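Ribulose bisphosphate carboxylase (Pyrococcus horikoshii, PDB 2D69) probably catalyses the carboxylation of ribulose 1,5-bisphosphate to two molecules of 3-phosphoglycerate, working in an archaeal pathway of AMP breakdown. Local coordinates at residues Y30-N35 with G44-E49. Residues are numbered along the deposited sequence; the frame is centred on the assembly and turned at random.
Sequences YYFEPN and GRIASE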
loop_
_atom_site.group_PDB
_atom_site.type_symbol
_atom_site.label_atom_id
_atom_site.label_comp_id
_atom_site.label_asym_id
_atom_site.label_seq_id
_atom_site.Cartn_x
_atom_site.Cartn_y
_atom_site.Cartn_z
ATOM N N TYR A 30 -43.614 -23.323 -5.085
ATOM C CA TYR A 30 -43.256 -24.145 -6.217
ATOM C C TYR A 30 -44.492 -24.694 -6.943
ATOM O O TYR A 30 -45.493 -25.103 -6.326
ATOM C CB TYR A 30 -42.411 -25.341 -5.764
ATOM C CG TYR A 30 -41.056 -25.052 -5.126
ATOM C CD1 TYR A 30 -39.908 -24.869 -5.920
ATOM C CD2 TYR A 30 -40.905 -24.991 -3.734
ATOM C CE1 TYR A 30 -38.659 -24.593 -5.355
ATOM C CE2 TYR A 30 -39.649 -24.726 -3.141
ATOM C CZ TYR A 30 -38.530 -24.548 -3.958
ATOM O OH TYR A 30 -37.281 -24.323 -3.403
ATOM N N TYR A 31 -44.412 -24.751 -8.265
ATOM C CA TYR A 31 -45.296 -25.618 -9.058
ATOM C C TYR A 31 -44.564 -26.930 -9.355
ATOM O O TYR A 31 -43.388 -26.922 -9.687
ATOM C CB TYR A 31 -45.636 -24.940 -10.399
ATOM C CG TYR A 31 -46.324 -25.875 -11.390
ATOM C CD1 TYR A 31 -45.602 -26.533 -12.368
ATOM C CD2 TYR A 31 -47.668 -26.128 -11.294
ATOM C CE1 TYR A 31 -46.238 -27.440 -13.274
ATOM C CE2 TYR A 31 -48.328 -27.006 -12.190
ATOM C CZ TYR A 31 -47.599 -27.664 -13.176
ATOM O OH TYR A 31 -48.218 -28.544 -14.053
ATOM N N PHE A 32 -45.246 -28.068 -9.331
ATOM C CA PHE A 32 -44.554 -29.289 -9.729
ATOM C C PHE A 32 -45.513 -30.330 -10.264
ATOM O O PHE A 32 -46.704 -30.190 -10.118
ATOM C CB PHE A 32 -43.716 -29.868 -8.545
ATOM C CG PHE A 32 -44.554 -30.455 -7.442
ATOM C CD1 PHE A 32 -44.975 -29.657 -6.401
ATOM C CD2 PHE A 32 -44.930 -31.794 -7.456
ATOM C CE1 PHE A 32 -45.778 -30.194 -5.385
ATOM C CE2 PHE A 32 -45.729 -32.317 -6.451
ATOM C CZ PHE A 32 -46.145 -31.506 -5.411
ATOM N N GLU A 33 -44.962 -31.353 -10.915
ATOM C CA GLU A 33 -45.707 -32.523 -11.363
ATOM C C GLU A 33 -44.908 -33.754 -10.876
ATOM O O GLU A 33 -43.720 -33.849 -11.183
ATOM C CB GLU A 33 -45.823 -32.521 -12.905
ATOM C CG GLU A 33 -46.408 -31.210 -13.470
ATOM C CD GLU A 33 -46.318 -31.080 -14.987
ATOM O OE1 GLU A 33 -45.752 -32.003 -15.639
ATOM O OE2 GLU A 33 -46.793 -30.031 -15.522
ATOM N N PRO A 34 -45.498 -34.653 -10.083
ATOM C CA PRO A 34 -44.758 -35.829 -9.600
ATOM C C PRO A 34 -44.531 -36.839 -10.704
ATOM O O PRO A 34 -45.280 -36.871 -11.667
ATOM C CB PRO A 34 -45.687 -36.441 -8.550
ATOM C CG PRO A 34 -47.034 -36.017 -8.953
ATOM C CD PRO A 34 -46.873 -34.642 -9.577
ATOM N N ASN A 35 -43.481 -37.633 -10.577
ATOM C CA ASN A 35 -43.216 -38.692 -11.525
ATOM C C ASN A 35 -43.042 -39.995 -10.779
ATOM O O ASN A 35 -41.984 -40.272 -10.268
ATOM C CB ASN A 35 -41.975 -38.393 -12.378
ATOM C CG ASN A 35 -41.601 -39.564 -13.272
ATOM O OD1 ASN A 35 -40.462 -39.999 -13.300
ATOM N ND2 ASN A 35 -42.587 -40.114 -13.960
ATOM N N GLY A 44 -42.426 -33.282 -0.319
ATOM C CA GLY A 44 -41.452 -33.638 0.689
ATOM C C GLY A 44 -40.035 -33.644 0.136
ATOM O O GLY A 44 -39.150 -33.065 0.743
ATOM N N ARG A 45 -39.840 -34.256 -1.029
ATOM C CA ARG A 45 -38.559 -34.275 -1.695
ATOM C C ARG A 45 -38.033 -32.856 -1.955
ATOM O O ARG A 45 -36.830 -32.569 -1.783
ATOM C CB ARG A 45 -38.684 -35.022 -3.015
ATOM C CG ARG A 45 -38.744 -36.541 -2.794
ATOM C CD ARG A 45 -39.016 -37.314 -4.061
ATOM N NE ARG A 45 -39.197 -38.768 -3.815
ATOM C CZ ARG A 45 -38.227 -39.685 -3.909
ATOM N NH1 ARG A 45 -36.976 -39.345 -4.216
ATOM N NH2 ARG A 45 -38.498 -40.975 -3.659
ATOM N N ILE A 46 -38.923 -31.959 -2.354
ATOM C CA ILE A 46 -38.492 -30.563 -2.548
ATOM C C ILE A 46 -37.995 -29.955 -1.218
ATOM O O ILE A 46 -36.930 -29.303 -1.173
ATOM C CB ILE A 46 -39.602 -29.708 -3.161
ATOM C CG1 ILE A 46 -40.009 -30.306 -4.509
ATOM C CG2 ILE A 46 -39.063 -28.266 -3.401
ATOM C CD1 ILE A 46 -41.399 -29.853 -5.009
ATOM N N ALA A 47 -38.763 -30.170 -0.149
ATOM C CA ALA A 47 -38.490 -29.527 1.163
ATOM C C ALA A 47 -37.178 -30.075 1.743
ATOM O O ALA A 47 -36.313 -29.367 2.313
ATOM C CB ALA A 47 -39.676 -29.781 2.101
ATOM N N SER A 48 -37.042 -31.370 1.554
ATOM C CA SER A 48 -35.883 -32.126 1.983
ATOM C C SER A 48 -34.560 -31.681 1.320
ATOM O O SER A 48 -33.565 -31.363 1.986
ATOM C CB SER A 48 -36.138 -33.585 1.609
ATOM O OG SER A 48 -35.053 -34.291 2.044
ATOM N N GLU A 49 -34.557 -31.662 -0.004
ATOM C CA GLU A 49 -33.365 -31.412 -0.755
ATOM C C GLU A 49 -32.992 -29.912 -0.633
ATOM O O GLU A 49 -31.822 -29.553 -0.734
ATOM C CB GLU A 49 -33.564 -31.875 -2.188
ATOM C CG GLU A 49 -32.333 -31.768 -3.079
ATOM C CD GLU A 49 -31.241 -32.775 -2.733
ATOM O OE1 GLU A 49 -31.559 -33.815 -2.066
ATOM O OE2 GLU A 49 -30.069 -32.503 -3.126
#
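I46 packs against Y30 and F32 where helix 39-49 lies across strand 26-34, an inner strand of the largely antiparallel sheet of the N-terminal alpha+beta domain of this Rubisco large chain. The contact is wholly apolar, small and buried, and I46 supplies the helix side of it with two methyl groups. The first interaction is a CH-pi contact: I46 CG2 sits over one face of the Y30 ring, 3.7 Å from its centroid and 16° off the normal. It is displaced toward the rim, nearest CE2 at 3.6 Å. The second is plain van der Waals packing, I46 CD1 approaching F32 CD1 obliquely at 3.8 Å. In I46, chi1 of -59° sets CG2 anti to the backbone N and CG1 anti to the carbonyl carbon, and the extended chi2 (160°) then carries CD1 out to F32. I46 also touches I86 of strand 81-88 and L118 of strand 115-124, so it spans the strands flanking 26-34. Y30 OH is hydrogen-bonded to V105 O, tying the far end of the ring to the end of helix 98-105. With an alanine at Y30, I46 CG2 would probably lose the aromatic face beneath it and V105 O its hydroxyl partner. Y31 points away from the helix, and its OH donates a 2.5 Å hydrogen bond to E33 OE2, which meets the ring edge in plane and accepts through its anti lone pair.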